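Local coordinates for erythrocyte membrane protein 1 (Plasmodium falciparum, PDB 2XU0) that probably binds host cell surface receptors, this chain being the N-terminal NTS-DBL1 rosetting portion of a much longer membrane-bound virulence adhesin, at residues Gly93-Arg104 / Arg134-Phe145; Pro13-Ala22 / Asn434-Cys442. The protein carries 10 engineered substitutions. One frame throughout, in Å; residues are numbered along the deposited sequence.

Contact 1: Gly93-Arg104 / Arg134-Phe145; sequences GRKPCYGREQNR and RRRHICDQNLEF
G93 faces F145 and R104 faces R134, so segments 93-104 and 134-145 run antiparallel, neither forming a strand. Halfway, the disulfide from C97 SG to C139 SG (2.0 Å, chi3 103°) staples the backbones together. Beside it Q141 N donates to a lone pair of P96 O at 3.1 Å, in the carbonyl plane, as the chain enters the 3-10 segment 141-144. A type II turn from C97 to R100, with G99 at positive phi, presents R100 to segment 134-145. The R100 side chain bends at chi2 (107°), swinging the guanidinium across D140. NE (3.0 Å) and NH2 (2.7 Å) of R100 both grip D140 OD1 side-on; NH2 approaches on the syn side, 26° out of the carboxylate plane. NH2 also reaches E144 OE2 at 2.7 Å, nearly along the C-O axis, while Q141 CB lies over one guanidinium face. The two carboxylates together probably hold the guanidinium in one rotation and would stabilise its positive charge. The disulfide pins a long, mostly irregular loop of the Duffy-binding-like domain to the chain leaving helix 133-136, against helix 154-175. From that helix E168 takes a salt bridge from R104 NH2 and a hydrogen bond from C139 N. R104 NH1 meanwhile makes a weak bond to R134 O (2.7 Å), and H137 O lies over one face of its guanidinium. The H137 ring is sandwiched: E101 CB makes a CH-pi contact 3.9 Å from the ring centroid, and R136 CB covers the opposite face. At the other end, the F145 ring turns one face to the G93-R94 peptide, with G93 C, G93 O and R94 N lying over it.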
loop_
_atom_site.group_PDB
_atom_site.type_symbol
_atom_site.label_atom_id
_atom_site.label_comp_id
_atom_site.label_asym_id
_atom_site.label_seq_id
_atom_site.Cartn_x
_atom_site.Cartn_y
_atom_site.Cartn_z
ATOM N N GLY A 93 -12.175 -21.001 -17.845
ATOM C CA GLY A 93 -12.730 -20.191 -16.763
ATOM C C GLY A 93 -12.204 -20.550 -15.387
ATOM O O GLY A 93 -11.597 -21.615 -15.220
ATOM N N ARG A 94 -12.431 -19.635 -14.394
ATOM C CA ARG A 94 -12.076 -19.724 -12.960
ATOM C C ARG A 94 -12.543 -18.501 -12.166
ATOM O O ARG A 94 -12.829 -17.460 -12.754
ATOM C CB ARG A 94 -10.543 -19.843 -12.734
ATOM C CG ARG A 94 -9.870 -21.201 -12.315
ATOM C CD ARG A 94 -10.713 -22.061 -11.379
ATOM N NE ARG A 94 -10.909 -21.469 -10.049
ATOM C CZ ARG A 94 -11.882 -21.823 -9.216
ATOM N NH1 ARG A 94 -12.774 -22.737 -9.578
ATOM N NH2 ARG A 94 -11.976 -21.262 -8.019
ATOM N N LYS A 95 -12.543 -18.616 -10.824
ATOM C CA LYS A 95 -12.873 -17.569 -9.840
ATOM C C LYS A 95 -11.626 -16.630 -9.567
ATOM O O LYS A 95 -10.519 -17.007 -9.986
ATOM C CB LYS A 95 -13.288 -18.250 -8.514
ATOM C CG LYS A 95 -14.689 -18.857 -8.482
ATOM C CD LYS A 95 -15.825 -17.830 -8.369
ATOM C CE LYS A 95 -17.185 -18.411 -8.700
ATOM N NZ LYS A 95 -17.302 -18.800 -10.136
ATOM N N PRO A 96 -11.740 -15.534 -8.727
ATOM C CA PRO A 96 -10.590 -14.629 -8.484
ATOM C C PRO A 96 -9.539 -14.946 -7.408
ATOM O O PRO A 96 -8.366 -14.675 -7.673
ATOM C CB PRO A 96 -11.276 -13.285 -8.178
ATOM C CG PRO A 96 -12.703 -13.464 -8.616
ATOM C CD PRO A 96 -12.960 -14.884 -8.222
ATOM N N CYS A 97 -9.924 -15.438 -6.186
ATOM C CA CYS A 97 -8.954 -15.711 -5.093
ATOM C C CYS A 97 -8.295 -17.110 -5.064
ATOM O O CYS A 97 -7.506 -17.394 -4.154
ATOM C CB CYS A 97 -9.518 -15.349 -3.723
ATOM S SG CYS A 97 -10.154 -13.659 -3.585
ATOM N N TYR A 98 -8.633 -17.979 -6.008
ATOM C CA TYR A 98 -8.085 -19.337 -6.068
ATOM C C TYR A 98 -6.599 -19.332 -6.380
ATOM O O TYR A 98 -6.160 -18.695 -7.344
ATOM C CB TYR A 98 -8.844 -20.198 -7.096
ATOM C CG TYR A 98 -8.256 -21.581 -7.280
ATOM C CD1 TYR A 98 -8.295 -22.522 -6.250
ATOM C CD2 TYR A 98 -7.636 -21.942 -8.475
ATOM C CE1 TYR A 98 -7.753 -23.796 -6.414
ATOM C CE2 TYR A 98 -7.072 -23.208 -8.642
ATOM C CZ TYR A 98 -7.149 -24.137 -7.614
ATOM O OH TYR A 98 -6.611 -25.387 -7.773
ATOM N N GLY A 99 -5.858 -20.077 -5.570
ATOM C CA GLY A 99 -4.415 -20.216 -5.693
ATOM C C GLY A 99 -3.679 -19.120 -4.957
ATOM O O GLY A 99 -2.456 -19.176 -4.805
ATOM N N ARG A 100 -4.426 -18.126 -4.467
ATOM C CA ARG A 100 -3.824 -17.018 -3.753
ATOM C C ARG A 100 -3.757 -17.215 -2.273
ATOM O O ARG A 100 -4.716 -17.668 -1.645
ATOM C CB ARG A 100 -4.448 -15.674 -4.138
ATOM C CG ARG A 100 -3.844 -15.129 -5.429
ATOM C CD ARG A 100 -4.850 -15.261 -6.522
ATOM N NE ARG A 100 -4.333 -14.887 -7.837
ATOM C CZ ARG A 100 -3.899 -15.763 -8.735
ATOM N NH1 ARG A 100 -3.810 -17.052 -8.426
ATOM N NH2 ARG A 100 -3.549 -15.360 -9.947
ATOM N N GLU A 101 -2.593 -16.884 -1.724
ATOM C CA GLU A 101 -2.299 -16.940 -0.307
ATOM C C GLU A 101 -3.121 -15.858 0.377
ATOM O O GLU A 101 -3.387 -14.811 -0.216
ATOM C CB GLU A 101 -0.799 -16.665 -0.067
ATOM C CG GLU A 101 0.153 -17.690 -0.672
ATOM C CD GLU A 101 1.633 -17.394 -0.490
ATOM O OE1 GLU A 101 2.036 -16.976 0.622
ATOM O OE2 GLU A 101 2.397 -17.602 -1.461
ATOM N N GLN A 102 -3.552 -16.128 1.599
ATOM C CA GLN A 102 -4.297 -15.181 2.421
ATOM C C GLN A 102 -3.304 -14.686 3.455
ATOM O O GLN A 102 -2.109 -14.909 3.268
ATOM C CB GLN A 102 -5.573 -15.819 3.035
ATOM C CG GLN A 102 -5.364 -17.118 3.847
ATOM C CD GLN A 102 -5.218 -18.358 2.992
ATOM O OE1 GLN A 102 -6.014 -18.623 2.079
ATOM N NE2 GLN A 102 -4.188 -19.145 3.274
ATOM N N ASN A 103 -3.752 -14.052 4.531
ATOM C CA ASN A 103 -2.854 -13.495 5.546
ATOM C C ASN A 103 -1.913 -12.423 4.969
ATOM O O ASN A 103 -0.769 -12.280 5.397
ATOM C CB ASN A 103 -2.134 -14.573 6.397
ATOM C CG ASN A 103 -2.780 -14.808 7.742
ATOM O OD1 ASN A 103 -3.384 -15.860 7.992
ATOM N ND2 ASN A 103 -2.690 -13.817 8.631
ATOM N N ARG A 104 -2.452 -11.624 4.018
ATOM C CA ARG A 104 -1.756 -10.519 3.347
ATOM C C ARG A 104 -1.298 -9.489 4.357
ATOM O O ARG A 104 -0.291 -8.820 4.130
ATOM C CB ARG A 104 -2.679 -9.845 2.314
ATOM C CG ARG A 104 -3.162 -10.776 1.220
ATOM C CD ARG A 104 -3.497 -9.987 0.009
ATOM N NE ARG A 104 -4.667 -10.489 -0.692
ATOM C CZ ARG A 104 -5.358 -9.778 -1.569
ATOM N NH1 ARG A 104 -4.985 -8.538 -1.875
ATOM N NH2 ARG A 104 -6.428 -10.295 -2.151
ATOM N N ARG A 134 -0.184 -7.158 -0.040
ATOM C CA ARG A 134 -1.552 -6.965 -0.520
ATOM C C ARG A 134 -1.573 -7.121 -2.050
ATOM O O ARG A 134 -2.487 -7.725 -2.579
ATOM C CB ARG A 134 -2.130 -5.602 -0.053
ATOM C CG ARG A 134 -3.621 -5.349 -0.404
ATOM C CD ARG A 134 -3.979 -3.863 -0.558
ATOM N NE ARG A 134 -2.861 -3.103 -1.131
ATOM C CZ ARG A 134 -2.573 -3.034 -2.422
ATOM N NH1 ARG A 134 -3.376 -3.590 -3.320
ATOM N NH2 ARG A 134 -1.485 -2.402 -2.830
ATOM N N ARG A 135 -0.540 -6.620 -2.763
ATOM C CA ARG A 135 -0.486 -6.742 -4.217
ATOM C C ARG A 135 -0.133 -8.147 -4.637
ATOM O O ARG A 135 -0.735 -8.649 -5.573
ATOM C CB ARG A 135 0.508 -5.707 -4.870
ATOM C CG ARG A 135 0.840 -5.960 -6.362
ATOM C CD ARG A 135 -0.348 -5.663 -7.281
ATOM N NE ARG A 135 -0.127 -6.111 -8.666
ATOM C CZ ARG A 135 -0.402 -7.327 -9.139
ATOM N NH1 ARG A 135 -0.886 -8.268 -8.338
ATOM N NH2 ARG A 135 -0.205 -7.609 -10.417
ATOM N N ARG A 136 0.930 -8.711 -4.063
ATOM C CA ARG A 136 1.443 -10.048 -4.411
ATOM C C ARG A 136 0.332 -11.114 -4.536
ATOM O O ARG A 136 0.303 -11.884 -5.501
ATOM C CB ARG A 136 2.461 -10.507 -3.355
ATOM C CG ARG A 136 3.795 -9.778 -3.392
ATOM C CD ARG A 136 4.718 -10.348 -2.345
ATOM N NE ARG A 136 5.366 -11.559 -2.859
ATOM C CZ ARG A 136 6.376 -12.178 -2.260
ATOM N NH1 ARG A 136 6.851 -11.725 -1.104
ATOM N NH2 ARG A 136 6.919 -13.257 -2.808
ATOM N N HIS A 137 -0.608 -11.110 -3.597
ATOM C CA HIS A 137 -1.665 -12.119 -3.556
ATOM C C HIS A 137 -3.041 -11.638 -3.975
ATOM O O HIS A 137 -4.027 -12.291 -3.662
ATOM C CB HIS A 137 -1.673 -12.795 -2.179
ATOM C CG HIS A 137 -0.305 -13.051 -1.640
ATOM N ND1 HIS A 137 0.575 -13.929 -2.273
ATOM C CD2 HIS A 137 0.300 -12.538 -0.547
ATOM C CE1 HIS A 137 1.675 -13.920 -1.537
ATOM N NE2 HIS A 137 1.555 -13.103 -0.485
ATOM N N ILE A 138 -3.104 -10.531 -4.741
ATOM C CA ILE A 138 -4.344 -9.949 -5.261
ATOM C C ILE A 138 -5.229 -11.003 -5.968
ATOM O O ILE A 138 -4.707 -11.895 -6.656
ATOM C CB ILE A 138 -4.044 -8.689 -6.145
ATOM C CG1 ILE A 138 -4.970 -7.524 -5.783
ATOM C CG2 ILE A 138 -4.055 -8.992 -7.675
ATOM C CD1 ILE A 138 -4.587 -6.152 -6.380
ATOM N N CYS A 139 -6.557 -10.890 -5.798
ATOM C CA CYS A 139 -7.516 -11.829 -6.400
ATOM C C CYS A 139 -7.809 -11.523 -7.862
ATOM O O CYS A 139 -8.898 -11.040 -8.178
ATOM C CB CYS A 139 -8.794 -11.911 -5.569
ATOM S SG CYS A 139 -8.533 -12.449 -3.861
ATOM N N ASP A 140 -6.855 -11.853 -8.764
ATOM C CA ASP A 140 -6.903 -11.582 -10.206
ATOM C C ASP A 140 -7.025 -12.849 -11.088
ATOM O O ASP A 140 -7.004 -12.754 -12.319
ATOM C CB ASP A 140 -5.599 -10.813 -10.603
ATOM C CG ASP A 140 -4.305 -11.637 -10.529
ATOM O OD1 ASP A 140 -4.312 -12.728 -9.892
ATOM O OD2 ASP A 140 -3.275 -11.166 -11.042
ATOM N N GLN A 141 -7.132 -14.022 -10.457
ATOM C CA GLN A 141 -7.181 -15.322 -11.129
ATOM C C GLN A 141 -8.138 -15.494 -12.308
ATOM O O GLN A 141 -7.744 -16.075 -13.323
ATOM C CB GLN A 141 -7.236 -16.453 -10.112
ATOM C CG GLN A 141 -6.471 -17.692 -10.554
ATOM C CD GLN A 141 -7.373 -18.819 -10.984
ATOM O OE1 GLN A 141 -7.058 -19.553 -11.919
ATOM N NE2 GLN A 141 -8.486 -19.010 -10.277
ATOM N N ASN A 142 -9.341 -14.896 -12.234
ATOM C CA ASN A 142 -10.345 -14.949 -13.300
ATOM C C ASN A 142 -9.909 -14.221 -14.552
ATOM O O ASN A 142 -10.350 -14.578 -15.661
ATOM C CB ASN A 142 -11.679 -14.382 -12.794
ATOM C CG ASN A 142 -11.627 -12.933 -12.386
ATOM O OD1 ASN A 142 -10.858 -12.521 -11.497
ATOM N ND2 ASN A 142 -12.441 -12.132 -13.039
ATOM N N LEU A 143 -9.030 -13.194 -14.390
ATOM C CA LEU A 143 -8.496 -12.427 -15.514
ATOM C C LEU A 143 -7.447 -13.227 -16.304
ATOM O O LEU A 143 -7.041 -12.772 -17.367
ATOM C CB LEU A 143 -7.962 -11.036 -15.089
ATOM C CG LEU A 143 -8.910 -10.085 -14.304
ATOM C CD1 LEU A 143 -8.285 -8.704 -14.156
ATOM C CD2 LEU A 143 -10.275 -9.947 -14.993
ATOM N N GLU A 144 -7.059 -14.438 -15.826
ATOM C CA GLU A 144 -6.125 -15.339 -16.547
ATOM C C GLU A 144 -6.879 -16.181 -17.603
ATOM O O GLU A 144 -6.275 -17.013 -18.276
ATOM C CB GLU A 144 -5.396 -16.283 -15.579
ATOM C CG GLU A 144 -4.537 -15.608 -14.520
ATOM C CD GLU A 144 -3.723 -16.566 -13.678
ATOM O OE1 GLU A 144 -3.284 -17.607 -14.220
ATOM O OE2 GLU A 144 -3.530 -16.285 -12.473
ATOM N N PHE A 145 -8.197 -15.925 -17.762
ATOM C CA PHE A 145 -9.126 -16.639 -18.639
ATOM C C PHE A 145 -9.947 -15.673 -19.481
ATOM O O PHE A 145 -11.174 -15.791 -19.580
ATOM C CB PHE A 145 -10.030 -17.557 -17.774
ATOM C CG PHE A 145 -9.227 -18.537 -16.950
ATOM C CD1 PHE A 145 -8.778 -19.732 -17.502
ATOM C CD2 PHE A 145 -8.886 -18.248 -15.636
ATOM C CE1 PHE A 145 -8.001 -20.618 -16.751
ATOM C CE2 PHE A 145 -8.095 -19.123 -14.895
ATOM C CZ PHE A 145 -7.678 -20.314 -15.450
#

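Contact 2: Pro13-Ala22 / Asn434-Cys442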
loop_
_atom_site.group_PDB
_atom_site.type_symbol
_atom_site.label_atom_id
_atom_site.label_comp_id
_atom_site.label_asym_id
_atom_site.label_seq_id
_atom_site.Cartn_x
_atom_site.Cartn_y
_atom_site.Cartn_z
ATOM N N PRO A 13 -7.719 8.402 15.154
ATOM C CA PRO A 13 -6.594 8.370 14.194
ATOM C C PRO A 13 -6.997 8.881 12.805
ATOM O O PRO A 13 -6.210 9.572 12.163
ATOM C CB PRO A 13 -6.167 6.902 14.178
ATOM C CG PRO A 13 -7.375 6.161 14.631
ATOM C CD PRO A 13 -8.113 7.045 15.576
ATOM N N THR A 14 -8.252 8.613 12.391
ATOM C CA THR A 14 -8.777 9.070 11.111
ATOM C C THR A 14 -8.742 10.596 10.979
ATOM O O THR A 14 -8.205 11.113 10.009
ATOM C CB THR A 14 -10.199 8.546 10.886
ATOM O OG1 THR A 14 -10.230 7.151 11.121
ATOM C CG2 THR A 14 -10.672 8.792 9.479
ATOM N N LEU A 15 -9.313 11.304 11.955
ATOM C CA LEU A 15 -9.432 12.757 11.945
ATOM C C LEU A 15 -8.128 13.471 12.188
ATOM O O LEU A 15 -7.965 14.608 11.734
ATOM C CB LEU A 15 -10.445 13.172 13.021
ATOM C CG LEU A 15 -11.945 13.305 12.693
ATOM C CD1 LEU A 15 -12.397 12.524 11.472
ATOM C CD2 LEU A 15 -12.778 12.993 13.908
ATOM N N SER A 16 -7.235 12.853 12.972
ATOM C CA SER A 16 -5.966 13.467 13.310
ATOM C C SER A 16 -4.849 13.242 12.289
ATOM O O SER A 16 -3.820 13.905 12.379
ATOM C CB SER A 16 -5.544 13.109 14.733
ATOM O OG SER A 16 -5.148 11.750 14.833
ATOM N N GLU A 17 -5.063 12.358 11.281
ATOM C CA GLU A 17 -4.070 12.107 10.236
ATOM C C GLU A 17 -3.665 13.444 9.593
ATOM O O GLU A 17 -4.535 14.217 9.176
ATOM C CB GLU A 17 -4.624 11.149 9.161
ATOM C CG GLU A 17 -3.651 10.938 7.996
ATOM C CD GLU A 17 -4.067 9.999 6.876
ATOM O OE1 GLU A 17 -5.014 9.202 7.077
ATOM O OE2 GLU A 17 -3.430 10.049 5.798
ATOM N N SER A 18 -2.340 13.709 9.509
ATOM C CA SER A 18 -1.779 14.932 8.919
ATOM C C SER A 18 -2.261 15.228 7.500
ATOM O O SER A 18 -2.252 14.345 6.625
ATOM C CB SER A 18 -0.257 14.869 8.911
ATOM O OG SER A 18 0.294 16.068 8.385
ATOM N N HIS A 19 -2.591 16.508 7.235
ATOM C CA HIS A 19 -2.993 16.924 5.881
ATOM C C HIS A 19 -1.741 16.829 4.971
ATOM O O HIS A 19 -1.857 16.898 3.758
ATOM C CB HIS A 19 -3.554 18.371 5.925
ATOM C CG HIS A 19 -2.489 19.411 6.122
ATOM N ND1 HIS A 19 -1.860 19.592 7.358
ATOM C CD2 HIS A 19 -1.939 20.257 5.220
ATOM C CE1 HIS A 19 -0.979 20.561 7.168
ATOM N NE2 HIS A 19 -0.983 20.987 5.893
ATOM N N LYS A 20 -0.549 16.664 5.584
ATOM C CA LYS A 20 0.725 16.488 4.879
ATOM C C LYS A 20 1.234 15.038 4.918
ATOM O O LYS A 20 2.427 14.801 4.708
ATOM C CB LYS A 20 1.781 17.506 5.360
ATOM C CG LYS A 20 1.589 18.908 4.799
ATOM C CD LYS A 20 2.621 19.843 5.390
ATOM C CE LYS A 20 2.430 21.279 4.962
ATOM N NZ LYS A 20 3.186 22.214 5.838
ATOM N N SER A 21 0.329 14.050 5.127
ATOM C CA SER A 21 0.696 12.626 5.048
ATOM C C SER A 21 0.884 12.364 3.560
ATOM O O SER A 21 0.289 13.095 2.739
ATOM C CB SER A 21 -0.434 11.740 5.588
ATOM O OG SER A 21 -1.555 11.720 4.714
ATOM N N ALA A 22 1.723 11.368 3.193
ATOM C CA ALA A 22 1.953 11.063 1.773
ATOM C C ALA A 22 0.678 10.723 1.084
ATOM O O ALA A 22 0.496 11.172 -0.024
ATOM C CB ALA A 22 2.976 9.919 1.603
ATOM N N ASN A 434 9.625 13.161 4.651
ATOM C CA ASN A 434 8.837 13.877 5.665
ATOM C C ASN A 434 7.371 13.503 5.517
ATOM O O ASN A 434 6.691 13.372 6.518
ATOM C CB ASN A 434 8.951 15.418 5.509
ATOM C CG ASN A 434 10.301 16.043 5.756
ATOM O OD1 ASN A 434 10.599 17.128 5.245
ATOM N ND2 ASN A 434 11.131 15.419 6.579
ATOM N N LEU A 435 6.884 13.314 4.279
ATOM C CA LEU A 435 5.492 12.897 4.029
ATOM C C LEU A 435 5.250 11.486 4.606
ATOM O O LEU A 435 4.179 11.228 5.171
ATOM C CB LEU A 435 5.179 12.904 2.520
ATOM C CG LEU A 435 5.333 14.229 1.755
ATOM C CD1 LEU A 435 4.825 14.092 0.308
ATOM C CD2 LEU A 435 4.703 15.422 2.500
ATOM N N LEU A 436 6.254 10.590 4.478
ATOM C CA LEU A 436 6.161 9.232 5.009
ATOM C C LEU A 436 6.104 9.276 6.531
ATOM O O LEU A 436 5.288 8.561 7.118
ATOM C CB LEU A 436 7.291 8.310 4.495
ATOM C CG LEU A 436 7.369 8.094 2.976
ATOM C CD1 LEU A 436 8.519 7.196 2.648
ATOM C CD2 LEU A 436 6.040 7.547 2.382
ATOM N N ASN A 437 6.913 10.146 7.154
ATOM C CA ASN A 437 6.901 10.409 8.615
ATOM C C ASN A 437 5.513 10.830 9.082
ATOM O O ASN A 437 5.114 10.525 10.201
ATOM C CB ASN A 437 7.882 11.562 8.979
ATOM C CG ASN A 437 9.337 11.181 8.857
ATOM O OD1 ASN A 437 9.664 10.019 8.584
ATOM N ND2 ASN A 437 10.248 12.158 8.992
ATOM N N ASN A 438 4.789 11.535 8.214
ATOM C CA ASN A 438 3.481 12.112 8.525
ATOM C C ASN A 438 2.311 11.186 8.363
ATOM O O ASN A 438 1.195 11.634 8.574
ATOM C CB ASN A 438 3.250 13.350 7.665
ATOM C CG ASN A 438 4.147 14.497 7.987
ATOM O OD1 ASN A 438 4.582 14.659 9.120
ATOM N ND2 ASN A 438 4.410 15.329 6.988
ATOM N N GLY A 439 2.543 9.942 7.949
ATOM C CA GLY A 439 1.461 8.988 7.726
ATOM C C GLY A 439 0.652 8.667 8.962
ATOM O O GLY A 439 1.140 8.845 10.077
ATOM N N LYS A 440 -0.583 8.186 8.789
ATOM C CA LYS A 440 -1.455 7.831 9.923
ATOM C C LYS A 440 -0.712 6.969 10.987
ATOM O O LYS A 440 -0.609 7.362 12.161
ATOM C CB LYS A 440 -2.722 7.122 9.413
ATOM C CG LYS A 440 -3.826 6.945 10.461
ATOM C CD LYS A 440 -4.965 6.050 9.954
ATOM C CE LYS A 440 -6.122 6.848 9.404
ATOM N NZ LYS A 440 -7.299 5.985 9.083
ATOM N N HIS A 441 -0.156 5.841 10.554
ATOM C CA HIS A 441 0.543 4.901 11.433
ATOM C C HIS A 441 1.896 5.435 11.843
ATOM O O HIS A 441 2.235 5.376 13.019
ATOM C CB HIS A 441 0.673 3.522 10.766
ATOM C CG HIS A 441 -0.630 2.808 10.615
ATOM N ND1 HIS A 441 -1.246 2.197 11.691
ATOM C CD2 HIS A 441 -1.402 2.632 9.520
ATOM C CE1 HIS A 441 -2.372 1.682 11.220
ATOM N NE2 HIS A 441 -2.498 1.898 9.921
ATOM N N CYS A 442 2.656 6.016 10.896
ATOM C CA CYS A 442 4.001 6.535 11.210
ATOM C C CYS A 442 4.081 7.725 12.155
ATOM O O CYS A 442 5.013 7.789 12.959
ATOM C CB CYS A 442 4.814 6.751 9.945
ATOM S SG CYS A 442 5.095 5.230 8.994
HETATM O O HOH W 1 -1.582 8.104 6.173
HETATM O O HOH W 2 -0.511 11.782 10.686
#
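K20 O lies close to the plane of the N438 carboxamide: N438 ND2 donates to K20 O at 3.1 Å with an N-H...O angle of 153°. Relative to the K20 carbonyl, however, the donor stands 60° out of the plane, so no lone pair is used. The carboxylate of E17 is the other flat group at the interface. Its chain is fully extended, with CG anti to the backbone N (chi1 176°), and it crosses the K440 side chain at about a right angle, E17 OE1 resting 3.5 Å from K440 CE. The anti lone pair of E17 OE2 accepts from S21 OG at 2.7 Å, and a water joins the same oxygen, weakly, to K440 N, 2.8 Å from that water. A second water links S18 N to N438 O, lying 2.7 Å from the latter. S21 is the N-cap of helix 22-39; its OG, besides donating to E17, accepts from N24 N. Where that helix starts, A22 abuts the end of helix 429-437, its CB 3.8 Å from L435 CB and also touching L436 CD2, and its N makes a weak bond to L435 O. The extreme N-terminal part of the chain is thereby docked on the C-terminal subdomain of the Duffy-binding-like domain. E17 is a buried residue, and its carboxylate is compensated: R23 forms a salt bridge to OE1, and K440 NZ lies 4.4 Å from E17 OE1, beyond a salt bridge. With the S21 hydroxyl and the water on OE2, these surroundings would favour an ionised glutamate.

In the fold
Contacts 1 and 2 lie on opposite sides of the chain's centre, their centres about 17 and 14 Å from it; these centres are about 31 Å apart and the nearest atoms of the two contacts about 12 Å. Contact 1 is nested within the very long loop that contact 2 closes. The contacts do not touch, but two helices reach both: helix 186-204 packs on R134 and also on T14 and K440, and helix 311-338 supplies E318 to R134 and E317 to A22. Contact 1 comes closer to the magnesium site, the R134 side chain lying about 11 Å from that of I118, but takes no part in it, whereas contact 2 lies away from both the magnesium and proline sites.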